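Local structure of peptide synthetase, module 7 (Actinoplanes teichomyceticus, 4TX3) at residues B[6-20]-B[177-190]. The protein probably serves as a condensation-type domain of a non-ribosomal peptide synthetase, within a module that helps assemble a glycopeptide antibiotic. Residues are numbered along the deposited sequence; the frame is centred on the assembly and turned at random.
With SO4 (sulfate ion), chain H.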
ATOM      1  N   PRO B   6      -0.902 -16.092 -22.955  1.00 34.43           N
ATOM      2  CA  PRO B   6      -2.362 -15.971 -23.023  1.00 37.14           C
ATOM      3  C   PRO B   6      -2.879 -14.917 -22.039  1.00 33.85           C
ATOM      4  O   PRO B   6      -2.206 -14.572 -21.075  1.00 38.05           O
ATOM      5  CB  PRO B   6      -2.852 -17.375 -22.650  1.00 36.78           C
ATOM      6  CG  PRO B   6      -1.705 -17.980 -21.888  1.00 38.72           C
ATOM      7  CD  PRO B   6      -0.472 -17.427 -22.513  1.00 38.45           C
ATOM      8  N   ALA B   7      -4.059 -14.388 -22.297  1.00 35.31           N
ATOM      9  CA  ALA B   7      -4.648 -13.436 -21.379  1.00 38.09           C
ATOM     10  C   ALA B   7      -4.931 -14.085 -20.038  1.00 37.23           C
ATOM     11  O   ALA B   7      -5.456 -15.196 -19.957  1.00 34.34           O
ATOM     12  CB  ALA B   7      -5.920 -12.857 -21.948  1.00 39.52           C
ATOM     13  N   LEU B   8      -4.552 -13.375 -18.984  1.00 42.97           N
ATOM     14  CA  LEU B   8      -4.941 -13.737 -17.636  1.00 36.02           C
ATOM     15  C   LEU B   8      -6.334 -13.164 -17.401  1.00 33.63           C
ATOM     16  O   LEU B   8      -6.520 -11.955 -17.357  1.00 36.23           O
ATOM     17  CB  LEU B   8      -3.921 -13.207 -16.628  1.00 32.44           C
ATOM     18  CG  LEU B   8      -4.238 -13.331 -15.136  1.00 39.58           C
ATOM     19  CD1 LEU B   8      -4.405 -14.783 -14.730  1.00 31.66           C
ATOM     20  CD2 LEU B   8      -3.164 -12.645 -14.286  1.00 32.65           C
ATOM     21  N   GLU B   9      -7.329 -14.029 -17.294  1.00 35.79           N
ATOM     22  CA  GLU B   9      -8.692 -13.548 -17.114  1.00 35.84           C
ATOM     23  C   GLU B   9      -9.546 -14.591 -16.414  1.00 38.56           C
ATOM     24  O   GLU B   9      -9.149 -15.752 -16.293  1.00 39.94           O
ATOM     25  CB  GLU B   9      -9.316 -13.166 -18.466  1.00 37.59           C
ATOM     26  CG  GLU B   9      -9.460 -14.314 -19.462  1.00 36.99           C
ATOM     27  CD  GLU B   9     -10.183 -13.888 -20.734  1.00 45.21           C
ATOM     28  OE1 GLU B   9     -10.171 -14.641 -21.730  1.00 47.39           O
ATOM     29  OE2 GLU B   9     -10.773 -12.792 -20.744  1.00 46.50           O
ATOM     30  N   ALA B  10     -10.711 -14.163 -15.936  1.00 39.08           N
ATOM     31  CA  ALA B  10     -11.686 -15.077 -15.361  1.00 36.50           C
ATOM     32  C   ALA B  10     -12.019 -16.136 -16.394  1.00 37.27           C
ATOM     33  O   ALA B  10     -12.102 -15.845 -17.580  1.00 40.57           O
ATOM     34  CB  ALA B  10     -12.934 -14.330 -14.933  1.00 30.09           C
ATOM     35  N   VAL B  11     -12.213 -17.364 -15.947  1.00 38.41           N
ATOM     36  CA  VAL B  11     -12.391 -18.471 -16.873  1.00 38.81           C
ATOM     37  C   VAL B  11     -13.517 -19.367 -16.380  1.00 37.46           C
ATOM     38  O   VAL B  11     -13.691 -19.517 -15.183  1.00 42.94           O
ATOM     39  CB  VAL B  11     -11.051 -19.247 -17.022  1.00 44.34           C
ATOM     40  CG1 VAL B  11     -11.267 -20.734 -17.209  1.00 43.48           C
ATOM     41  CG2 VAL B  11     -10.203 -18.635 -18.140  1.00 42.46           C
ATOM     42  N   THR B  12     -14.311 -19.934 -17.283  1.00 44.08           N
ATOM     43  CA  THR B  12     -15.364 -20.846 -16.845  1.00 42.04           C
ATOM     44  C   THR B  12     -14.720 -21.975 -16.081  1.00 41.03           C
ATOM     45  O   THR B  12     -13.781 -22.606 -16.572  1.00 45.12           O
ATOM     46  CB  THR B  12     -16.174 -21.420 -18.003  1.00 42.57           C
ATOM     47  OG1 THR B  12     -16.951 -20.378 -18.595  1.00 45.84           O
ATOM     48  CG2 THR B  12     -17.104 -22.505 -17.490  1.00 51.09           C
ATOM     49  N   ARG B  13     -15.194 -22.221 -14.869  1.00 41.18           N
ATOM     50  CA  ARG B  13     -14.558 -23.245 -14.066  1.00 46.37           C
ATOM     51  C   ARG B  13     -14.748 -24.621 -14.721  1.00 44.10           C
ATOM     52  O   ARG B  13     -15.870 -25.012 -15.072  1.00 45.57           O
ATOM     53  CB  ARG B  13     -15.099 -23.239 -12.631  1.00 41.92           C
ATOM     54  CG  ARG B  13     -14.186 -24.006 -11.684  1.00 44.81           C
ATOM     55  CD  ARG B  13     -14.842 -24.310 -10.353  1.00 47.35           C
ATOM     56  NE  ARG B  13     -15.058 -23.092  -9.580  1.00 55.16           N
ATOM     57  CZ  ARG B  13     -15.686 -23.055  -8.409  1.00 50.33           C
ATOM     58  NH1 ARG B  13     -16.156 -24.175  -7.870  1.00 46.66           N
ATOM     59  NH2 ARG B  13     -15.846 -21.897  -7.780  1.00 45.57           N
ATOM     60  N   PRO B  14     -13.637 -25.338 -14.929  1.00 42.92           N
ATOM     61  CA  PRO B  14     -13.677 -26.730 -15.389  1.00 47.04           C
ATOM     62  C   PRO B  14     -13.952 -27.699 -14.235  1.00 49.81           C
ATOM     63  O   PRO B  14     -13.907 -27.316 -13.056  1.00 47.66           O
ATOM     64  CB  PRO B  14     -12.276 -26.945 -15.975  1.00 44.87           C
ATOM     65  CG  PRO B  14     -11.404 -26.021 -15.210  1.00 36.91           C
ATOM     66  CD  PRO B  14     -12.262 -24.821 -14.845  1.00 40.02           C
ATOM     67  N   GLU B  15     -14.246 -28.945 -14.581  1.00 50.10           N
ATOM     68  CA  GLU B  15     -14.526 -29.971 -13.587  1.00 47.73           C
ATOM     69  C   GLU B  15     -13.251 -30.352 -12.853  1.00 43.18           C
ATOM     70  O   GLU B  15     -13.268 -30.659 -11.669  1.00 46.23           O
ATOM     71  CB  GLU B  15     -15.154 -31.201 -14.250  1.00 49.91           C
ATOM     72  CG  GLU B  15     -16.629 -31.040 -14.605  1.00 55.60           C
ATOM     73  CD  GLU B  15     -17.494 -30.781 -13.381  1.00 55.71           C
ATOM     74  OE1 GLU B  15     -17.383 -31.560 -12.410  1.00 57.77           O
ATOM     75  OE2 GLU B  15     -18.276 -29.800 -13.384  1.00 58.54           O
ATOM     76  N   ARG B  16     -12.136 -30.309 -13.563  1.00 43.07           N
ATOM     77  CA  ARG B  16     -10.856 -30.683 -12.983  1.00 44.68           C
ATOM     78  C   ARG B  16      -9.862 -29.522 -13.055  1.00 41.76           C
ATOM     79  O   ARG B  16      -9.150 -29.350 -14.039  1.00 46.59           O
ATOM     80  CB  ARG B  16     -10.320 -31.928 -13.692  1.00 49.15           C
ATOM     81  CG  ARG B  16     -11.276 -33.105 -13.580  1.00 51.98           C
ATOM     82  CD  ARG B  16     -11.214 -34.021 -14.795  1.00 62.37           C
ATOM     83  NE  ARG B  16     -11.770 -33.435 -16.022  1.00 58.94           N
ATOM     84  CZ  ARG B  16     -11.917 -34.113 -17.162  1.00 55.21           C
ATOM     85  NH1 ARG B  16     -11.573 -35.392 -17.210  1.00 55.44           N
ATOM     86  NH2 ARG B  16     -12.417 -33.532 -18.250  1.00 53.14           N
ATOM     87  N   VAL B  17      -9.842 -28.714 -12.000  1.00 40.31           N
ATOM     88  CA  VAL B  17      -8.983 -27.544 -11.928  1.00 33.39           C
ATOM     89  C   VAL B  17      -7.560 -27.972 -11.592  1.00 34.00           C
ATOM     90  O   VAL B  17      -7.336 -28.669 -10.601  1.00 36.70           O
ATOM     91  CB  VAL B  17      -9.500 -26.546 -10.870  1.00 35.00           C
ATOM     92  CG1 VAL B  17      -8.528 -25.382 -10.701  1.00 28.95           C
ATOM     93  CG2 VAL B  17     -10.906 -26.074 -11.237  1.00 33.17           C
ATOM     94  N   PRO B  18      -6.588 -27.574 -12.423  1.00 33.19           N
ATOM     95  CA  PRO B  18      -5.223 -28.030 -12.154  1.00 33.94           C
ATOM     96  C   PRO B  18      -4.564 -27.271 -11.008  1.00 32.66           C
ATOM     97  O   PRO B  18      -4.908 -26.125 -10.741  1.00 29.66           O
ATOM     98  CB  PRO B  18      -4.500 -27.739 -13.466  1.00 27.79           C
ATOM     99  CG  PRO B  18      -5.196 -26.550 -13.993  1.00 29.94           C
ATOM    100  CD  PRO B  18      -6.650 -26.716 -13.618  1.00 30.31           C
ATOM    101  N   LEU B  19      -3.614 -27.926 -10.354  1.00 32.87           N
ATOM    102  CA  LEU B  19      -2.681 -27.252  -9.466  1.00 32.46           C
ATOM    103  C   LEU B  19      -1.679 -26.412 -10.264  1.00 32.29           C
ATOM    104  O   LEU B  19      -1.380 -26.736 -11.418  1.00 32.61           O
ATOM    105  CB  LEU B  19      -1.930 -28.278  -8.620  1.00 28.46           C
ATOM    106  CG  LEU B  19      -2.600 -28.945  -7.418  1.00 32.40           C
ATOM    107  CD1 LEU B  19      -3.764 -29.836  -7.789  1.00 24.38           C
ATOM    108  CD2 LEU B  19      -1.541 -29.722  -6.608  1.00 33.19           C
ATOM    109  N   THR B  20      -1.132 -25.356  -9.663  1.00 29.35           N
ATOM    110  CA  THR B  20       0.049 -24.733 -10.263  1.00 31.20           C
ATOM    111  C   THR B  20       1.243 -25.637 -10.012  1.00 31.54           C
ATOM    112  O   THR B  20       1.166 -26.563  -9.203  1.00 30.73           O
ATOM    113  CB  THR B  20       0.376 -23.345  -9.696  1.00 29.02           C
ATOM    114  OG1 THR B  20       0.721 -23.470  -8.307  1.00 32.06           O
ATOM    115  CG2 THR B  20      -0.786 -22.363  -9.887  1.00 32.41           C
ATOM    116  N   ALA B 177     -11.893 -10.118  -9.109  1.00 27.45           N
ATOM    117  CA  ALA B 177     -11.987 -10.285 -10.545  1.00 28.57           C
ATOM    118  C   ALA B 177     -11.476 -11.683 -10.910  1.00 30.36           C
ATOM    119  O   ALA B 177     -12.082 -12.395 -11.710  1.00 33.56           O
ATOM    120  CB  ALA B 177     -11.198  -9.193 -11.271  1.00 24.48           C
ATOM    121  N   LEU B 178     -10.378 -12.073 -10.279  1.00 31.37           N
ATOM    122  CA  LEU B 178      -9.776 -13.391 -10.444  1.00 35.70           C
ATOM    123  C   LEU B 178      -9.787 -14.205  -9.164  1.00 32.35           C
ATOM    124  O   LEU B 178      -9.456 -13.689  -8.098  1.00 36.37           O
ATOM    125  CB  LEU B 178      -8.328 -13.256 -10.921  1.00 34.57           C
ATOM    126  CG  LEU B 178      -8.143 -12.503 -12.232  1.00 38.70           C
ATOM    127  CD1 LEU B 178      -6.685 -12.560 -12.604  1.00 43.02           C
ATOM    128  CD2 LEU B 178      -9.013 -13.127 -13.316  1.00 34.56           C
ATOM    129  N   GLN B 179     -10.162 -15.476  -9.278  1.00 32.58           N
ATOM    130  CA  GLN B 179      -9.889 -16.484  -8.247  1.00 34.73           C
ATOM    131  C   GLN B 179      -8.615 -17.271  -8.588  1.00 32.35           C
ATOM    132  O   GLN B 179      -8.183 -17.270  -9.743  1.00 35.75           O
ATOM    133  CB  GLN B 179     -11.073 -17.435  -8.104  1.00 34.11           C
ATOM    134  CG  GLN B 179     -12.324 -16.749  -7.622  1.00 34.70           C
ATOM    135  CD  GLN B 179     -12.218 -16.284  -6.183  1.00 36.06           C
ATOM    136  OE1 GLN B 179     -11.401 -16.796  -5.392  1.00 31.27           O
ATOM    137  NE2 GLN B 179     -13.050 -15.309  -5.830  1.00 30.58           N
ATOM    138  N   PHE B 180      -8.020 -17.953  -7.610  1.00 31.45           N
ATOM    139  CA  PHE B 180      -6.742 -18.625  -7.864  1.00 29.96           C
ATOM    140  C   PHE B 180      -6.817 -19.657  -8.991  1.00 31.32           C
ATOM    141  O   PHE B 180      -5.845 -19.855  -9.699  1.00 33.01           O
ATOM    142  CB  PHE B 180      -6.192 -19.303  -6.606  1.00 30.67           C
ATOM    143  CG  PHE B 180      -4.757 -19.739  -6.760  1.00 31.19           C
ATOM    144  CD1 PHE B 180      -3.740 -18.795  -6.827  1.00 32.01           C
ATOM    145  CD2 PHE B 180      -4.430 -21.074  -6.894  1.00 32.29           C
ATOM    146  CE1 PHE B 180      -2.413 -19.181  -7.010  1.00 36.04           C
ATOM    147  CE2 PHE B 180      -3.106 -21.471  -7.069  1.00 34.84           C
ATOM    148  CZ  PHE B 180      -2.096 -20.526  -7.121  1.00 35.21           C
ATOM    149  N   ALA B 181      -7.968 -20.307  -9.152  1.00 34.82           N
ATOM    150  CA  ALA B 181      -8.161 -21.292 -10.220  1.00 35.01           C
ATOM    151  C   ALA B 181      -7.948 -20.672 -11.606  1.00 38.52           C
ATOM    152  O   ALA B 181      -7.498 -21.357 -12.539  1.00 35.51           O
ATOM    153  CB  ALA B 181      -9.560 -21.909 -10.131  1.00 32.59           C
ATOM    154  N   ASP B 182      -8.287 -19.385 -11.738  1.00 33.16           N
ATOM    155  CA  ASP B 182      -8.079 -18.654 -12.987  1.00 34.06           C
ATOM    156  C   ASP B 182      -6.571 -18.467 -13.275  1.00 35.25           C
ATOM    157  O   ASP B 182      -6.132 -18.561 -14.419  1.00 35.60           O
ATOM    158  CB  ASP B 182      -8.789 -17.296 -12.937  1.00 35.91           C
ATOM    159  CG  ASP B 182     -10.299 -17.416 -12.643  1.00 40.58           C
ATOM    160  OD1 ASP B 182     -10.979 -18.281 -13.240  1.00 41.26           O
ATOM    161  OD2 ASP B 182     -10.809 -16.637 -11.805  1.00 39.05           O
ATOM    162  N   TYR B 183      -5.789 -18.194 -12.232  1.00 34.51           N
ATOM    163  CA  TYR B 183      -4.331 -18.132 -12.342  1.00 34.23           C
ATOM    164  C   TYR B 183      -3.745 -19.502 -12.716  1.00 36.23           C
ATOM    165  O   TYR B 183      -2.900 -19.597 -13.611  1.00 35.82           O
ATOM    166  CB  TYR B 183      -3.710 -17.630 -11.027  1.00 34.10           C
ATOM    167  CG  TYR B 183      -2.214 -17.485 -11.083  1.00 35.50           C
ATOM    168  CD1 TYR B 183      -1.623 -16.417 -11.756  1.00 39.90           C
ATOM    169  CD2 TYR B 183      -1.382 -18.423 -10.478  1.00 36.30           C
ATOM    170  CE1 TYR B 183      -0.227 -16.289 -11.825  1.00 40.60           C
ATOM    171  CE2 TYR B 183       0.007 -18.312 -10.544  1.00 35.38           C
ATOM    172  CZ  TYR B 183       0.582 -17.241 -11.211  1.00 40.18           C
ATOM    173  OH  TYR B 183       1.964 -17.134 -11.278  1.00 40.40           O
ATOM    174  N   ALA B 184      -4.202 -20.555 -12.038  1.00 33.03           N
ATOM    175  CA  ALA B 184      -3.724 -21.915 -12.295  1.00 35.76           C
ATOM    176  C   ALA B 184      -3.959 -22.353 -13.743  1.00 32.59           C
ATOM    177  O   ALA B 184      -3.101 -22.998 -14.356  1.00 31.32           O
ATOM    178  CB  ALA B 184      -4.388 -22.903 -11.337  1.00 30.56           C
ATOM    179  N   ILE B 185      -5.120 -21.999 -14.283  1.00 31.69           N
ATOM    180  CA  ILE B 185      -5.473 -22.391 -15.640  1.00 35.91           C
ATOM    181  C   ILE B 185      -4.663 -21.591 -16.643  1.00 34.51           C
ATOM    182  O   ILE B 185      -4.325 -22.084 -17.718  1.00 37.16           O
ATOM    183  CB  ILE B 185      -6.976 -22.211 -15.906  1.00 37.86           C
ATOM    184  CG1 ILE B 185      -7.769 -23.272 -15.139  1.00 32.00           C
ATOM    185  CG2 ILE B 185      -7.284 -22.308 -17.401  1.00 34.20           C
ATOM    186  CD1 ILE B 185      -9.235 -22.956 -15.006  1.00 34.30           C
ATOM    187  N   TRP B 186      -4.340 -20.361 -16.272  1.00 30.28           N
ATOM    188  CA  TRP B 186      -3.471 -19.514 -17.069  1.00 32.74           C
ATOM    189  C   TRP B 186      -2.063 -20.097 -17.188  1.00 36.47           C
ATOM    190  O   TRP B 186      -1.515 -20.183 -18.296  1.00 32.67           O
ATOM    191  CB  TRP B 186      -3.401 -18.126 -16.448  1.00 34.69           C
ATOM    192  CG  TRP B 186      -2.515 -17.166 -17.151  1.00 33.04           C
ATOM    193  CD1 TRP B 186      -2.711 -16.629 -18.379  1.00 34.92           C
ATOM    194  CD2 TRP B 186      -1.312 -16.581 -16.643  1.00 40.69           C
ATOM    195  NE1 TRP B 186      -1.704 -15.748 -18.682  1.00 35.23           N
ATOM    196  CE2 TRP B 186      -0.831 -15.698 -17.633  1.00 35.31           C
ATOM    197  CE3 TRP B 186      -0.596 -16.718 -15.447  1.00 41.05           C
ATOM    198  CZ2 TRP B 186       0.336 -14.962 -17.472  1.00 43.73           C
ATOM    199  CZ3 TRP B 186       0.564 -15.977 -15.285  1.00 49.87           C
ATOM    200  CH2 TRP B 186       1.020 -15.111 -16.294  1.00 53.00           C
ATOM    201  N   GLU B 187      -1.480 -20.475 -16.045  1.00 33.09           N
ATOM    202  CA  GLU B 187      -0.157 -21.102 -16.026  1.00 33.99           C
ATOM    203  C   GLU B 187      -0.156 -22.390 -16.851  1.00 35.88           C
ATOM    204  O   GLU B 187       0.787 -22.660 -17.595  1.00 33.36           O
ATOM    205  CB  GLU B 187       0.316 -21.409 -14.597  1.00 31.70           C
ATOM    206  CG  GLU B 187       1.672 -22.123 -14.586  1.00 32.87           C
ATOM    207  CD  GLU B 187       2.150 -22.527 -13.207  1.00 37.79           C
ATOM    208  OE1 GLU B 187       2.354 -21.608 -12.373  1.00 36.95           O
ATOM    209  OE2 GLU B 187       2.325 -23.756 -12.957  1.00 32.56           O
ATOM    210  N   GLN B 188      -1.215 -23.180 -16.728  1.00 32.99           N
ATOM    211  CA  GLN B 188      -1.305 -24.396 -17.518  1.00 37.06           C
ATOM    212  C   GLN B 188      -1.334 -24.079 -19.017  1.00 38.94           C
ATOM    213  O   GLN B 188      -0.647 -24.726 -19.799  1.00 36.53           O
ATOM    214  CB  GLN B 188      -2.539 -25.202 -17.127  1.00 37.71           C
ATOM    215  CG  GLN B 188      -2.692 -26.466 -17.935  1.00 35.80           C
ATOM    216  CD  GLN B 188      -4.050 -27.102 -17.751  1.00 41.54           C
ATOM    217  OE1 GLN B 188      -4.203 -28.039 -16.964  1.00 37.15           O
ATOM    218  NE2 GLN B 188      -5.049 -26.607 -18.493  1.00 41.76           N
ATOM    219  N   ARG B 189      -2.117 -23.075 -19.406  1.00 38.56           N
ATOM    220  CA  ARG B 189      -2.209 -22.670 -20.812  1.00 39.20           C
ATOM    221  C   ARG B 189      -0.865 -22.186 -21.331  1.00 39.84           C
ATOM    222  O   ARG B 189      -0.510 -22.412 -22.486  1.00 44.98           O
ATOM    223  CB  ARG B 189      -3.255 -21.574 -21.001  1.00 36.24           C
ATOM    224  CG  ARG B 189      -4.672 -22.082 -20.953  1.00 40.52           C
ATOM    225  CD  ARG B 189      -5.662 -20.942 -20.975  1.00 42.15           C
ATOM    226  NE  ARG B 189      -7.037 -21.435 -20.943  1.00 46.26           N
ATOM    227  CZ  ARG B 189      -8.105 -20.649 -21.010  1.00 44.34           C
ATOM    228  NH1 ARG B 189      -7.952 -19.334 -21.118  1.00 38.09           N
ATOM    229  NH2 ARG B 189      -9.320 -21.183 -20.976  1.00 47.74           N
ATOM    230  N   LEU B 190      -0.131 -21.502 -20.467  1.00 38.34           N
ATOM    231  CA  LEU B 190       1.197 -21.025 -20.793  1.00 35.61           C
ATOM    232  C   LEU B 190       2.140 -22.219 -20.996  1.00 41.10           C
ATOM    233  O   LEU B 190       2.821 -22.306 -22.012  1.00 42.76           O
ATOM    234  CB  LEU B 190       1.680 -20.101 -19.686  1.00 37.16           C
ATOM    235  CG  LEU B 190       2.950 -19.280 -19.797  1.00 39.11           C
ATOM    236  CD1 LEU B 190       2.729 -17.958 -19.055  1.00 44.26           C
ATOM    237  CD2 LEU B 190       4.075 -20.061 -19.170  1.00 39.90           C
TER
HETATM  238  S   SO4 H 503     -13.299 -30.243 -17.776  1.00 61.63           S
HETATM  239  O1  SO4 H 503     -14.571 -29.651 -17.358  1.00 59.63           O
HETATM  240  O2  SO4 H 503     -12.627 -30.824 -16.607  1.00 56.56           O
HETATM  241  O3  SO4 H 503     -13.528 -31.279 -18.796  1.00 58.18           O
HETATM  242  O4  SO4 H 503     -12.482 -29.168 -18.340  1.00 66.35           O
HETATM  243  O   HOH W   1      -7.007 -17.139 -16.789  1.00 37.45           O
HETATM  244  O   HOH W   2     -10.048 -17.466 -21.506  1.00 39.86           O
HETATM  245  O   HOH W   3     -12.286 -20.293 -12.931  1.00 37.88           O
HETATM  246  O   HOH W   4      -1.332 -25.151 -13.773  1.00 34.99           O
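Trp186 donates its indole NE1 to Pro6 O over 2.7 Å; the oxygen lies in the ring plane, although the donor stands well above the plane of the carbonyl (46° out of it). Asp182 provides the second direct polar link and illustrates how one carboxylate can serve two backbone amides, one in each segment. Asp182 OD1 takes the Val11 N-H, N to O 3.1 Å, from above the carboxylate plane, while Asp182 OD2 accepts the Gln179 N-H on its anti side, N to O 2.9 Å. Three residues into helix 180-191, Asp182 thus returns its carboxylate to the amide of the N-cap residue, as in one of the two bonds of a capping box. An alanine in place of Asp182 would probably leave the Val11 and Gln179 amides without these acceptors, slackening both the helix start and segment 6-20 where it crosses the helix. A water donates to Glu9 O and Asp182 O, adding a bridge alongside.

In this condensation-domain fold, the irregular segment 6-20 wraps round the helix before entering helix 21-28. Thr20 is the N-cap there, and Glu187, its side chain extended beyond CG, accepts the Ala21 N-H through OE2.

Leu8 sets CB over one face of the Trp186 five-membered ring, a CH-pi contact 3.9 Å from its centroid, and its CG, anti to the backbone N (chi1 172°), is carried to Leu178 CD1 (3.6 Å). Ile185 CD1 meets Val11 CG1 tip to tip (3.7 Å), and the same methyl also touches the Pro14 ring at CD. Further along, Val17 CG1 rests on Ala181 CB, and Thr20 CG2 touches CZ of Phe180 at 3.6 Å, whose ring also meets Phe304 edge-to-face.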